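Local coordinates for type IV secretion system protein VirB11 (Brucella suis, PDB 2GZA) that hydrolyses ATP as the hexameric ATPase of the type IV secretion system, a machinery tied to virulence in this bacterium, at residues Phe24-Leu29 against Val117-Pro122; Val41-Asn44 against Glu48-Cys51; Val179-Thr184 against Glu290-Arg295; Asp268-Ala273 against Tyr319-Val324. One frame throughout, in Å; residues are numbered along the deposited sequence.

Contact 1 (Phe24-Leu29 against Val117-Pro122)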
loop_
_atom_site.group_PDB
_atom_site.type_symbol
_atom_site.label_atom_id
_atom_site.label_comp_id
_atom_site.label_asym_id
_atom_site.label_seq_id
_atom_site.Cartn_x
_atom_site.Cartn_y
_atom_site.Cartn_z
ATOM N N PHE C 24 -37.223 -35.998 -18.735
ATOM C CA PHE C 24 -37.158 -37.048 -19.738
ATOM C C PHE C 24 -35.776 -37.687 -19.753
ATOM O O PHE C 24 -35.658 -38.911 -19.713
ATOM C CB PHE C 24 -37.493 -36.479 -21.123
ATOM C CG PHE C 24 -37.550 -37.512 -22.215
ATOM C CD1 PHE C 24 -38.728 -38.208 -22.470
ATOM C CD2 PHE C 24 -36.428 -37.776 -23.005
ATOM C CE1 PHE C 24 -38.785 -39.162 -23.480
ATOM C CE2 PHE C 24 -36.480 -38.727 -24.018
ATOM C CZ PHE C 24 -37.662 -39.422 -24.252
ATOM N N HIS C 25 -34.739 -36.853 -19.802
ATOM C CA HIS C 25 -33.362 -37.327 -19.813
ATOM C C HIS C 25 -32.867 -37.779 -18.434
ATOM O O HIS C 25 -31.803 -38.398 -18.330
ATOM C CB HIS C 25 -32.420 -36.281 -20.439
ATOM C CG HIS C 25 -32.812 -35.871 -21.823
ATOM N ND1 HIS C 25 -32.768 -36.729 -22.895
ATOM C CD2 HIS C 25 -33.258 -34.689 -22.308
ATOM C CE1 HIS C 25 -33.177 -36.100 -23.978
ATOM N NE2 HIS C 25 -33.481 -34.860 -23.648
ATOM N N LEU C 26 -33.636 -37.474 -17.391
ATOM C CA LEU C 26 -33.325 -37.928 -16.042
ATOM C C LEU C 26 -33.882 -39.312 -15.734
ATOM O O LEU C 26 -33.539 -39.903 -14.715
ATOM C CB LEU C 26 -33.819 -36.915 -15.016
ATOM C CG LEU C 26 -32.928 -35.689 -14.836
ATOM C CD1 LEU C 26 -33.557 -34.752 -13.831
ATOM C CD2 LEU C 26 -31.548 -36.122 -14.383
ATOM N N GLU C 27 -34.721 -39.823 -16.632
ATOM C CA GLU C 27 -35.416 -41.108 -16.469
ATOM C C GLU C 27 -34.570 -42.312 -16.062
ATOM O O GLU C 27 -35.001 -43.091 -15.213
ATOM C CB GLU C 27 -36.210 -41.454 -17.736
ATOM C CG GLU C 27 -37.728 -41.370 -17.572
ATOM C CD GLU C 27 -38.328 -42.598 -16.900
ATOM O OE1 GLU C 27 -39.144 -43.289 -17.540
ATOM O OE2 GLU C 27 -37.989 -42.883 -15.739
ATOM N N PRO C 28 -33.383 -42.498 -16.678
ATOM C CA PRO C 28 -32.583 -43.649 -16.261
ATOM C C PRO C 28 -31.998 -43.536 -14.856
ATOM O O PRO C 28 -31.451 -44.518 -14.357
ATOM C CB PRO C 28 -31.455 -43.696 -17.301
ATOM C CG PRO C 28 -31.874 -42.788 -18.405
ATOM C CD PRO C 28 -32.713 -41.753 -17.761
ATOM N N LEU C 29 -32.121 -42.362 -14.233
ATOM C CA LEU C 29 -31.634 -42.122 -12.868
ATOM C C LEU C 29 -32.778 -42.039 -11.858
ATOM O O LEU C 29 -32.559 -41.805 -10.664
ATOM C CB LEU C 29 -30.771 -40.854 -12.819
ATOM C CG LEU C 29 -29.519 -40.837 -13.707
ATOM C CD1 LEU C 29 -28.800 -39.500 -13.637
ATOM C CD2 LEU C 29 -28.571 -41.984 -13.361
ATOM N N VAL C 117 -21.519 -36.340 -14.071
ATOM C CA VAL C 117 -22.737 -35.797 -13.487
ATOM C C VAL C 117 -22.694 -35.986 -11.980
ATOM O O VAL C 117 -22.380 -37.073 -11.495
ATOM C CB VAL C 117 -24.003 -36.475 -14.092
ATOM C CG1 VAL C 117 -25.242 -36.250 -13.232
ATOM C CG2 VAL C 117 -24.255 -35.965 -15.487
ATOM N N THR C 118 -22.988 -34.926 -11.243
ATOM C CA THR C 118 -23.159 -35.047 -9.803
ATOM C C THR C 118 -24.436 -34.357 -9.369
ATOM O O THR C 118 -24.615 -33.161 -9.577
ATOM C CB THR C 118 -21.964 -34.503 -9.035
ATOM O OG1 THR C 118 -20.778 -35.157 -9.496
ATOM C CG2 THR C 118 -22.155 -34.764 -7.540
ATOM N N ILE C 119 -25.329 -35.135 -8.775
ATOM C CA ILE C 119 -26.614 -34.627 -8.335
ATOM C C ILE C 119 -26.680 -34.635 -6.816
ATOM O O ILE C 119 -26.653 -35.690 -6.181
ATOM C CB ILE C 119 -27.787 -35.423 -8.986
ATOM C CG1 ILE C 119 -27.762 -35.244 -10.508
ATOM C CG2 ILE C 119 -29.129 -34.987 -8.419
ATOM C CD1 ILE C 119 -28.565 -36.265 -11.287
ATOM N N ARG C 120 -26.734 -33.437 -6.259
ATOM C CA ARG C 120 -26.905 -33.254 -4.832
ATOM C C ARG C 120 -28.392 -33.225 -4.539
ATOM O O ARG C 120 -29.160 -32.579 -5.245
ATOM C CB ARG C 120 -26.235 -31.959 -4.372
ATOM N N LYS C 121 -28.801 -33.909 -3.489
ATOM C CA LYS C 121 -30.210 -33.900 -3.120
ATOM C C LYS C 121 -30.497 -33.090 -1.861
ATOM O O LYS C 121 -29.707 -33.083 -0.924
ATOM C CB LYS C 121 -30.730 -35.331 -2.989
ATOM C CG LYS C 121 -31.017 -35.994 -4.329
ATOM C CD LYS C 121 -31.145 -37.504 -4.206
ATOM C CE LYS C 121 -32.560 -37.918 -3.788
ATOM N NZ LYS C 121 -32.721 -39.398 -3.791
ATOM N N PRO C 122 -31.638 -32.373 -1.881
ATOM C CA PRO C 122 -32.182 -31.616 -0.747
ATOM C C PRO C 122 -32.737 -32.508 0.382
ATOM O O PRO C 122 -33.092 -33.667 0.165
ATOM C CB PRO C 122 -33.292 -30.768 -1.364
ATOM C CG PRO C 122 -33.630 -31.439 -2.644
ATOM C CD PRO C 122 -32.337 -32.023 -3.132
#
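Leu29 and Leu26 meet Ile119 where the 3-10 turn following helix 13-26 faces strand 116-120, a small example of apolar branches joining a helical segment to a sheet. The closest packing gathers at Ile119 CD1. Leu29 CD1 approaches it to 4.0 Å, the two side chains crossing obliquely, and Leu26 CD2 sits a little farther off at 4.3 Å from the same Ile119 CD1. With chi1 at -63° the CG1 branch of Ile119 stands opposite its own carbonyl carbon, which carries CD1 out from the sheet toward the two leucines. The backbone nitrogen of Leu29 bonds to Leu26 O at 2.9 Å and closes the turn; Leu29 points toward the strand, while Leu26 reaches it through CD2.

The other side of the turn is loose. Phe24 and Glu27 are exposed, and neither approaches the strand. Around these branches, Leu73 of helix 67-81 and Leu96 flank Leu26, while Val43 borders Leu29 and Ile102 borders Ile119. Polar work is done farther along: Lys121 NZ bonds to the backbone oxygens of Trp32, Asp35 and Ile38. Since Ile119 is met by methyl groups alone in this contact, the turn after the helix meets the sheet by apolar packing, without directional bonds between the two segments.

Contact 2 (Val41-Asn44 against Glu48-Cys51)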
loop_
_atom_site.group_PDB
_atom_site.type_symbol
_atom_site.label_atom_id
_atom_site.label_comp_id
_atom_site.label_asym_id
_atom_site.label_seq_id
_atom_site.Cartn_x
_atom_site.Cartn_y
_atom_site.Cartn_z
ATOM N N VAL C 41 -26.178 -38.675 -6.202
ATOM C CA VAL C 41 -26.235 -39.546 -7.375
ATOM C C VAL C 41 -25.205 -39.079 -8.397
ATOM O O VAL C 41 -25.283 -37.962 -8.901
ATOM C CB VAL C 41 -27.639 -39.563 -8.047
ATOM C CG1 VAL C 41 -27.703 -40.630 -9.135
ATOM C CG2 VAL C 41 -28.744 -39.803 -7.037
ATOM N N CYS C 42 -24.252 -39.951 -8.706
ATOM C CA CYS C 42 -23.172 -39.625 -9.633
ATOM C C CYS C 42 -23.129 -40.496 -10.867
ATOM O O CYS C 42 -23.376 -41.699 -10.801
ATOM C CB CYS C 42 -21.836 -39.720 -8.926
ATOM S SG CYS C 42 -21.617 -38.361 -7.831
ATOM N N VAL C 43 -22.822 -39.878 -11.999
ATOM C CA VAL C 43 -22.437 -40.616 -13.191
ATOM C C VAL C 43 -21.058 -40.124 -13.630
ATOM O O VAL C 43 -20.876 -38.946 -13.953
ATOM C CB VAL C 43 -23.480 -40.506 -14.341
ATOM C CG1 VAL C 43 -22.995 -41.263 -15.595
ATOM C CG2 VAL C 43 -24.835 -41.046 -13.903
ATOM N N ASN C 44 -20.087 -41.033 -13.609
ATOM C CA ASN C 44 -18.696 -40.715 -13.981
ATOM C C ASN C 44 -18.416 -41.011 -15.442
ATOM O O ASN C 44 -17.580 -40.359 -16.064
ATOM C CB ASN C 44 -17.700 -41.503 -13.129
ATOM C CG ASN C 44 -17.903 -41.292 -11.650
ATOM O OD1 ASN C 44 -18.410 -40.254 -11.229
ATOM N ND2 ASN C 44 -17.514 -42.279 -10.848
ATOM N N GLU C 48 -22.661 -46.529 -15.895
ATOM C CA GLU C 48 -22.648 -46.719 -14.450
ATOM C C GLU C 48 -23.139 -45.525 -13.652
ATOM O O GLU C 48 -23.167 -44.398 -14.146
ATOM C CB GLU C 48 -21.270 -47.192 -13.949
ATOM C CG GLU C 48 -20.059 -46.654 -14.696
ATOM C CD GLU C 48 -18.828 -46.576 -13.812
ATOM O OE1 GLU C 48 -17.997 -47.506 -13.850
ATOM O OE2 GLU C 48 -18.693 -45.586 -13.068
ATOM N N VAL C 49 -23.572 -45.802 -12.427
ATOM C CA VAL C 49 -23.880 -44.761 -11.461
ATOM C C VAL C 49 -23.224 -45.092 -10.125
ATOM O O VAL C 49 -23.058 -46.261 -9.775
ATOM C CB VAL C 49 -25.415 -44.504 -11.288
ATOM C CG1 VAL C 49 -26.168 -44.758 -12.574
ATOM C CG2 VAL C 49 -26.003 -45.325 -10.161
ATOM N N PHE C 50 -22.823 -44.054 -9.407
ATOM C CA PHE C 50 -22.375 -44.197 -8.036
ATOM C C PHE C 50 -23.271 -43.357 -7.141
ATOM O O PHE C 50 -23.496 -42.178 -7.418
ATOM C CB PHE C 50 -20.908 -43.780 -7.887
ATOM C CG PHE C 50 -19.934 -44.863 -8.222
ATOM C CD1 PHE C 50 -19.480 -45.036 -9.525
ATOM C CD2 PHE C 50 -19.466 -45.717 -7.239
ATOM C CE1 PHE C 50 -18.575 -46.038 -9.833
ATOM C CE2 PHE C 50 -18.560 -46.724 -7.545
ATOM C CZ PHE C 50 -18.113 -46.880 -8.846
ATOM N N CYS C 51 -23.802 -43.966 -6.090
ATOM C CA CYS C 51 -24.647 -43.232 -5.154
ATOM C C CYS C 51 -24.156 -43.303 -3.712
ATOM O O CYS C 51 -23.604 -44.311 -3.278
ATOM C CB CYS C 51 -26.119 -43.645 -5.278
ATOM S SG CYS C 51 -26.490 -45.308 -4.729
HETATM O O HOH W 1 -16.396 -44.456 -12.366
HETATM O O HOH W 2 -20.637 -43.764 -12.576
#
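Glu48 OE2 is gripped by two waters that tie it to Asn44 at the turn end of a beta hairpin. Water 1 donates to OE2 at 2.7 Å and accepts from Asn44 ND2 at 2.9 Å; water 2 also donates to OE2 and takes up the backbone N-H of Asn44 at 3.0 Å. One carboxylate oxygen thus answers the backbone and the side chain of the same residue, an indirect grip consistent with a charged glutamate. The oxygen and water 2 both lie in the plane of the Phe50 ring, at its edge. The amide of Asn44, turned only 16° from that ring plane, brings ND2 to 3.6 Å from Phe50 CD1. Both ends of this amide have further partners, ND2 in Asn221 OD1 and OD1 in Arg204 NH2.

Behind the waters the strands run antiparallel. Cys42 and Phe50 form a hydrogen-bonded pair, Cys42 N to Phe50 O at 2.7 Å and Phe50 N to Cys42 O at 2.8 Å, while Val41 and Cys51 form the next, non-hydrogen-bonded pair. Val43 CG2 meets Val49 CG1 at 4.2 Å.

In the antiparallel sheet, strand 40-43 lies between 48-52 and 116-120, and strand 57-61 follows 48-52. Trp32 of helix 30-34 packs on Val41 and Cys51, whereas Trp57 of strand 57-61 lies beside Cys42 and Phe50 on their face.

Contact 3 (Val179-Thr184 against Glu290-Arg295)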
loop_
_atom_site.group_PDB
_atom_site.type_symbol
_atom_site.label_atom_id
_atom_site.label_comp_id
_atom_site.label_asym_id
_atom_site.label_seq_id
_atom_site.Cartn_x
_atom_site.Cartn_y
_atom_site.Cartn_z
ATOM N N VAL C 179 2.153 -32.705 -0.133
ATOM C CA VAL C 179 2.783 -32.100 -1.304
ATOM C C VAL C 179 4.068 -32.855 -1.648
ATOM O O VAL C 179 4.990 -32.925 -0.844
ATOM C CB VAL C 179 3.126 -30.591 -1.079
ATOM C CG1 VAL C 179 3.853 -30.009 -2.299
ATOM C CG2 VAL C 179 1.880 -29.782 -0.769
ATOM N N VAL C 180 4.118 -33.429 -2.840
ATOM C CA VAL C 180 5.327 -34.093 -3.317
ATOM C C VAL C 180 6.225 -33.067 -4.015
ATOM O O VAL C 180 5.845 -32.482 -5.024
ATOM C CB VAL C 180 4.993 -35.272 -4.253
ATOM C CG1 VAL C 180 6.263 -35.907 -4.799
ATOM C CG2 VAL C 180 4.151 -36.306 -3.512
ATOM N N ALA C 181 7.403 -32.830 -3.456
ATOM C CA ALA C 181 8.298 -31.819 -3.991
ATOM C C ALA C 181 9.543 -32.422 -4.613
ATOM O O ALA C 181 9.929 -33.547 -4.307
ATOM C CB ALA C 181 8.670 -30.810 -2.921
ATOM N N GLY C 182 10.178 -31.657 -5.490
ATOM C CA GLY C 182 11.408 -32.095 -6.135
ATOM C C GLY C 182 11.716 -31.258 -7.351
ATOM O O GLY C 182 10.867 -30.509 -7.817
ATOM N N GLU C 183 12.930 -31.368 -7.880
ATOM C CA GLU C 183 13.203 -30.699 -9.151
ATOM C C GLU C 183 12.508 -31.443 -10.282
ATOM O O GLU C 183 12.024 -32.559 -10.103
ATOM C CB GLU C 183 14.697 -30.517 -9.426
ATOM C CG GLU C 183 15.383 -31.693 -10.100
ATOM C CD GLU C 183 16.872 -31.448 -10.340
ATOM O OE1 GLU C 183 17.334 -30.299 -10.172
ATOM O OE2 GLU C 183 17.581 -32.414 -10.699
ATOM N N THR C 184 12.431 -30.817 -11.447
ATOM C CA THR C 184 11.791 -31.466 -12.586
ATOM C C THR C 184 12.550 -32.718 -13.001
ATOM O O THR C 184 13.787 -32.739 -13.069
ATOM C CB THR C 184 11.628 -30.542 -13.807
ATOM O OG1 THR C 184 11.193 -29.253 -13.378
ATOM C CG2 THR C 184 10.588 -31.109 -14.779
ATOM N N GLU C 290 11.678 -26.416 2.314
ATOM C CA GLU C 290 11.477 -25.021 2.679
ATOM C C GLU C 290 11.224 -24.175 1.449
ATOM O O GLU C 290 10.449 -23.226 1.481
ATOM C CB GLU C 290 12.612 -24.469 3.543
ATOM C CG GLU C 290 13.877 -24.014 2.834
ATOM C CD GLU C 290 14.830 -23.284 3.777
ATOM O OE1 GLU C 290 16.046 -23.568 3.750
ATOM O OE2 GLU C 290 14.369 -22.426 4.560
ATOM N N LEU C 291 11.856 -24.565 0.355
ATOM C CA LEU C 291 11.658 -23.918 -0.925
ATOM C C LEU C 291 10.289 -24.226 -1.537
ATOM O O LEU C 291 9.809 -23.465 -2.374
ATOM C CB LEU C 291 12.794 -24.281 -1.889
ATOM C CG LEU C 291 14.162 -23.591 -1.707
ATOM C CD1 LEU C 291 15.253 -24.268 -2.533
ATOM C CD2 LEU C 291 14.116 -22.111 -2.033
ATOM N N THR C 292 9.667 -25.331 -1.121
ATOM C CA THR C 292 8.288 -25.631 -1.503
ATOM C C THR C 292 7.343 -24.547 -0.972
ATOM O O THR C 292 6.655 -23.903 -1.754
ATOM C CB THR C 292 7.836 -27.013 -1.013
ATOM O OG1 THR C 292 8.797 -27.991 -1.407
ATOM C CG2 THR C 292 6.490 -27.365 -1.592
ATOM N N PHE C 293 7.331 -24.339 0.341
ATOM C CA PHE C 293 6.480 -23.317 0.944
ATOM C C PHE C 293 6.809 -21.951 0.363
ATOM O O PHE C 293 5.924 -21.128 0.132
ATOM C CB PHE C 293 6.615 -23.304 2.470
ATOM C CG PHE C 293 5.921 -24.451 3.141
ATOM C CD1 PHE C 293 4.542 -24.464 3.270
ATOM C CD2 PHE C 293 6.651 -25.522 3.637
ATOM C CE1 PHE C 293 3.892 -25.527 3.891
ATOM C CE2 PHE C 293 6.017 -26.585 4.254
ATOM C CZ PHE C 293 4.629 -26.591 4.380
ATOM N N GLU C 294 8.097 -21.737 0.116
ATOM C CA GLU C 294 8.599 -20.514 -0.496
ATOM C C GLU C 294 7.985 -20.291 -1.878
ATOM O O GLU C 294 7.495 -19.203 -2.177
ATOM C CB GLU C 294 10.124 -20.592 -0.602
ATOM C CG GLU C 294 10.850 -19.290 -0.374
ATOM C CD GLU C 294 10.828 -18.828 1.074
ATOM O OE1 GLU C 294 10.381 -17.688 1.320
ATOM O OE2 GLU C 294 11.265 -19.591 1.961
ATOM N N ARG C 295 8.002 -21.332 -2.707
ATOM C CA ARG C 295 7.430 -21.267 -4.052
ATOM C C ARG C 295 5.903 -21.260 -4.085
ATOM O O ARG C 295 5.318 -20.638 -4.961
ATOM C CB ARG C 295 7.967 -22.394 -4.926
ATOM C CG ARG C 295 9.402 -22.176 -5.373
ATOM C CD ARG C 295 9.706 -22.883 -6.670
ATOM N NE ARG C 295 9.100 -22.210 -7.813
ATOM C CZ ARG C 295 8.230 -22.766 -8.646
ATOM N NH1 ARG C 295 7.851 -24.028 -8.496
ATOM N NH2 ARG C 295 7.751 -22.057 -9.651
#
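Thr292 spreads its two branches over strand 178-182, one to Val179 and the other to Ala181. With OG1 opposite the carbonyl carbon (chi1 -51°), the methyl CG2 stands across from the backbone N and reaches Val179 CG1 at 3.8 Å, the two side chains meeting tip to tip. Val179 adopts a matching conformation: its CG1 is extended away from its own nitrogen, chi1 177°, which aims it at the helix. The hydroxyl comes over the methyl of Ala181, OG1 lying 3.2 Å from Ala181 CB. That oxygen is not left to an apolar neighbour, since it bonds to the carbonyl of Ser288, four residues back and just before the helix begins, which satisfies the buried hydroxyl.

The strand ends at Gly182, which with Glu183 and Thr184 is predicted to bind ATP at the start of the Walker A P-loop. Helix 289-300 thus packs on the strand that leads into the predicted nucleotide site. At the subunit boundary, Arg295 NE bonds to Asn271 OD1 of a neighbouring subunit. Strand 178-182 lies between 281-285 and 324-331, whose Val325 also packs on Ala181 and Thr292; Val180 points the other way, onto helix 188-196, leaving the strand between helices 289-300 and 188-196.

Contact 4 (Asp268-Ala273 against Tyr319-Val324)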
loop_
_atom_site.group_PDB
_atom_site.type_symbol
_atom_site.label_atom_id
_atom_site.label_comp_id
_atom_site.label_asym_id
_atom_site.label_seq_id
_atom_site.Cartn_x
_atom_site.Cartn_y
_atom_site.Cartn_z
ATOM N N ASP C 268 -6.703 -21.136 -4.640
ATOM C CA ASP C 268 -7.917 -21.928 -4.668
ATOM C C ASP C 268 -7.684 -23.249 -3.943
ATOM O O ASP C 268 -8.566 -23.712 -3.232
ATOM C CB ASP C 268 -8.364 -22.147 -6.101
ATOM C CG ASP C 268 -8.588 -20.848 -6.832
ATOM O OD1 ASP C 268 -7.652 -20.391 -7.531
ATOM O OD2 ASP C 268 -9.693 -20.273 -6.693
ATOM N N PHE C 269 -6.493 -23.830 -4.101
ATOM C CA PHE C 269 -6.123 -25.064 -3.416
ATOM C C PHE C 269 -6.240 -24.864 -1.913
ATOM O O PHE C 269 -6.869 -25.664 -1.217
ATOM C CB PHE C 269 -4.690 -25.484 -3.780
ATOM C CG PHE C 269 -4.280 -26.809 -3.202
ATOM C CD1 PHE C 269 -4.595 -27.991 -3.854
ATOM C CD2 PHE C 269 -3.571 -26.870 -2.014
ATOM C CE1 PHE C 269 -4.212 -29.223 -3.330
ATOM C CE2 PHE C 269 -3.190 -28.091 -1.475
ATOM C CZ PHE C 269 -3.513 -29.274 -2.138
ATOM N N ILE C 270 -5.632 -23.791 -1.416
ATOM C CA ILE C 270 -5.682 -23.425 -0.003
ATOM C C ILE C 270 -7.118 -23.305 0.467
ATOM O O ILE C 270 -7.474 -23.770 1.548
ATOM C CB ILE C 270 -4.927 -22.099 0.276
ATOM C CG1 ILE C 270 -3.418 -22.325 0.263
ATOM C CG2 ILE C 270 -5.333 -21.485 1.625
ATOM C CD1 ILE C 270 -2.606 -21.032 0.303
ATOM N N ASN C 271 -7.956 -22.697 -0.351
ATOM C CA ASN C 271 -9.346 -22.533 0.050
ATOM C C ASN C 271 -10.179 -23.774 -0.042
ATOM O O ASN C 271 -11.123 -23.943 0.735
ATOM C CB ASN C 271 -10.037 -21.408 -0.699
ATOM C CG ASN C 271 -10.122 -20.157 0.128
ATOM O OD1 ASN C 271 -10.607 -20.173 1.264
ATOM N ND2 ASN C 271 -9.629 -19.056 -0.427
ATOM N N VAL C 272 -9.847 -24.654 -0.983
ATOM C CA VAL C 272 -10.531 -25.930 -1.066
ATOM C C VAL C 272 -10.185 -26.743 0.194
ATOM O O VAL C 272 -11.071 -27.299 0.853
ATOM C CB VAL C 272 -10.143 -26.681 -2.350
ATOM C CG1 VAL C 272 -10.554 -28.143 -2.267
ATOM C CG2 VAL C 272 -10.780 -26.003 -3.560
ATOM N N ALA C 273 -8.898 -26.777 0.528
ATOM C CA ALA C 273 -8.406 -27.546 1.670
ATOM C C ALA C 273 -8.886 -26.988 3.005
ATOM O O ALA C 273 -9.237 -27.742 3.917
ATOM C CB ALA C 273 -6.889 -27.613 1.654
ATOM N N TYR C 319 0.796 -23.348 6.167
ATOM C CA TYR C 319 1.060 -24.202 7.317
ATOM C C TYR C 319 -0.191 -24.816 7.936
ATOM O O TYR C 319 -0.124 -25.908 8.500
ATOM C CB TYR C 319 1.868 -23.468 8.390
ATOM C CG TYR C 319 3.307 -23.159 8.012
ATOM C CD1 TYR C 319 3.885 -21.938 8.348
ATOM C CD2 TYR C 319 4.091 -24.087 7.322
ATOM C CE1 TYR C 319 5.200 -21.643 8.004
ATOM C CE2 TYR C 319 5.406 -23.798 6.972
ATOM C CZ TYR C 319 5.951 -22.575 7.320
ATOM O OH TYR C 319 7.257 -22.287 6.983
ATOM N N LEU C 320 -1.318 -24.118 7.833
ATOM C CA LEU C 320 -2.587 -24.624 8.339
ATOM C C LEU C 320 -3.167 -25.705 7.444
ATOM O O LEU C 320 -3.912 -26.569 7.905
ATOM C CB LEU C 320 -3.580 -23.477 8.483
ATOM C CG LEU C 320 -3.338 -22.532 9.659
ATOM C CD1 LEU C 320 -4.229 -21.329 9.540
ATOM C CD2 LEU C 320 -3.558 -23.226 10.997
ATOM N N VAL C 321 -2.797 -25.657 6.174
ATOM C CA VAL C 321 -3.410 -26.465 5.135
ATOM C C VAL C 321 -2.516 -27.634 4.710
ATOM O O VAL C 321 -3.010 -28.722 4.424
ATOM C CB VAL C 321 -3.769 -25.557 3.938
ATOM C CG1 VAL C 321 -3.721 -26.306 2.619
ATOM C CG2 VAL C 321 -5.117 -24.921 4.167
ATOM N N VAL C 322 -1.207 -27.414 4.676
ATOM C CA VAL C 322 -0.266 -28.423 4.181
ATOM C C VAL C 322 0.354 -29.182 5.337
ATOM O O VAL C 322 1.084 -28.606 6.140
ATOM C CB VAL C 322 0.866 -27.802 3.289
ATOM C CG1 VAL C 322 1.877 -28.864 2.883
ATOM C CG2 VAL C 322 0.283 -27.142 2.047
ATOM N N ASP C 323 0.069 -30.476 5.410
ATOM C CA ASP C 323 0.510 -31.302 6.527
ATOM C C ASP C 323 1.907 -31.863 6.302
ATOM O O ASP C 323 2.758 -31.800 7.193
ATOM C CB ASP C 323 -0.476 -32.439 6.781
ATOM C CG ASP C 323 -1.820 -31.942 7.257
ATOM O OD1 ASP C 323 -1.842 -31.169 8.237
ATOM O OD2 ASP C 323 -2.848 -32.325 6.648
ATOM N N VAL C 324 2.141 -32.417 5.116
ATOM C CA VAL C 324 3.395 -33.087 4.818
ATOM C C VAL C 324 3.967 -32.593 3.494
ATOM O O VAL C 324 3.237 -32.396 2.529
ATOM C CB VAL C 324 3.219 -34.632 4.777
ATOM C CG1 VAL C 324 4.533 -35.329 4.454
ATOM C CG2 VAL C 324 2.656 -35.155 6.093
#
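Val321 packs against Ala273, Ile270 and Phe269, joining two helices within the P-loop ATPase fold of the C-terminal half. In the first shell one residue does the work from its side. Val321 CG1 rests on the methyl of the alanine, 3.6 Å from Ala273 CB, and its CG2 lies 4.1 Å from that same carbon. CG2 also meets the backbone of the helix, at 3.7 Å from Ile270 O, and comes alongside the isoleucine, with Ile270 CG2 4.3 Å away. The Phe269 ring is more distant and stands obliquely to the valine, CE2 being 4.5 Å from Val321 CG1. With chi1 near -175° the ring extends opposite its backbone nitrogen, which brings CE2 round toward Val321. The small side chain of Ala273 probably allows Val321 to approach the helix backbone.

A second shell surrounds the two pieces. Helix 265-274 carries the three partners one turn apart or side by side, and Ile270 also touches Leu317 and Leu318 one turn earlier on helix 311-321. Val321 closes that helix; Val322 is the first residue to leave helical geometry, and the chain then turns into strand 324-331. Asp323 pins this exit from both of its carboxylate oxygens: OD1 pairs with Lys350 in a salt bridge, and OD2 accepts a bond from the backbone nitrogen of Val177.

Overall arrangement
The four contacts fall into two pairs at opposite sides of the chain's centre. Contact 1 and contact 2 have centres 9 Å apart and share the antiparallel sheet, where strand 116-120 bonds to strand 40-43; contact 2 lies within the chain segment that contact 1 spans. Contacts 3 and 4 follow, their segments alternating, with centres 14 Å apart; Val179 N probably bonds to Val324 O, and Phe293 packs on Tyr319. Between contacts 1 and 3 the centres are 41 Å apart. This split fits the two-domain build of VirB11-like ATPases: an N-terminal sheet domain and a C-terminal nucleotide-binding domain.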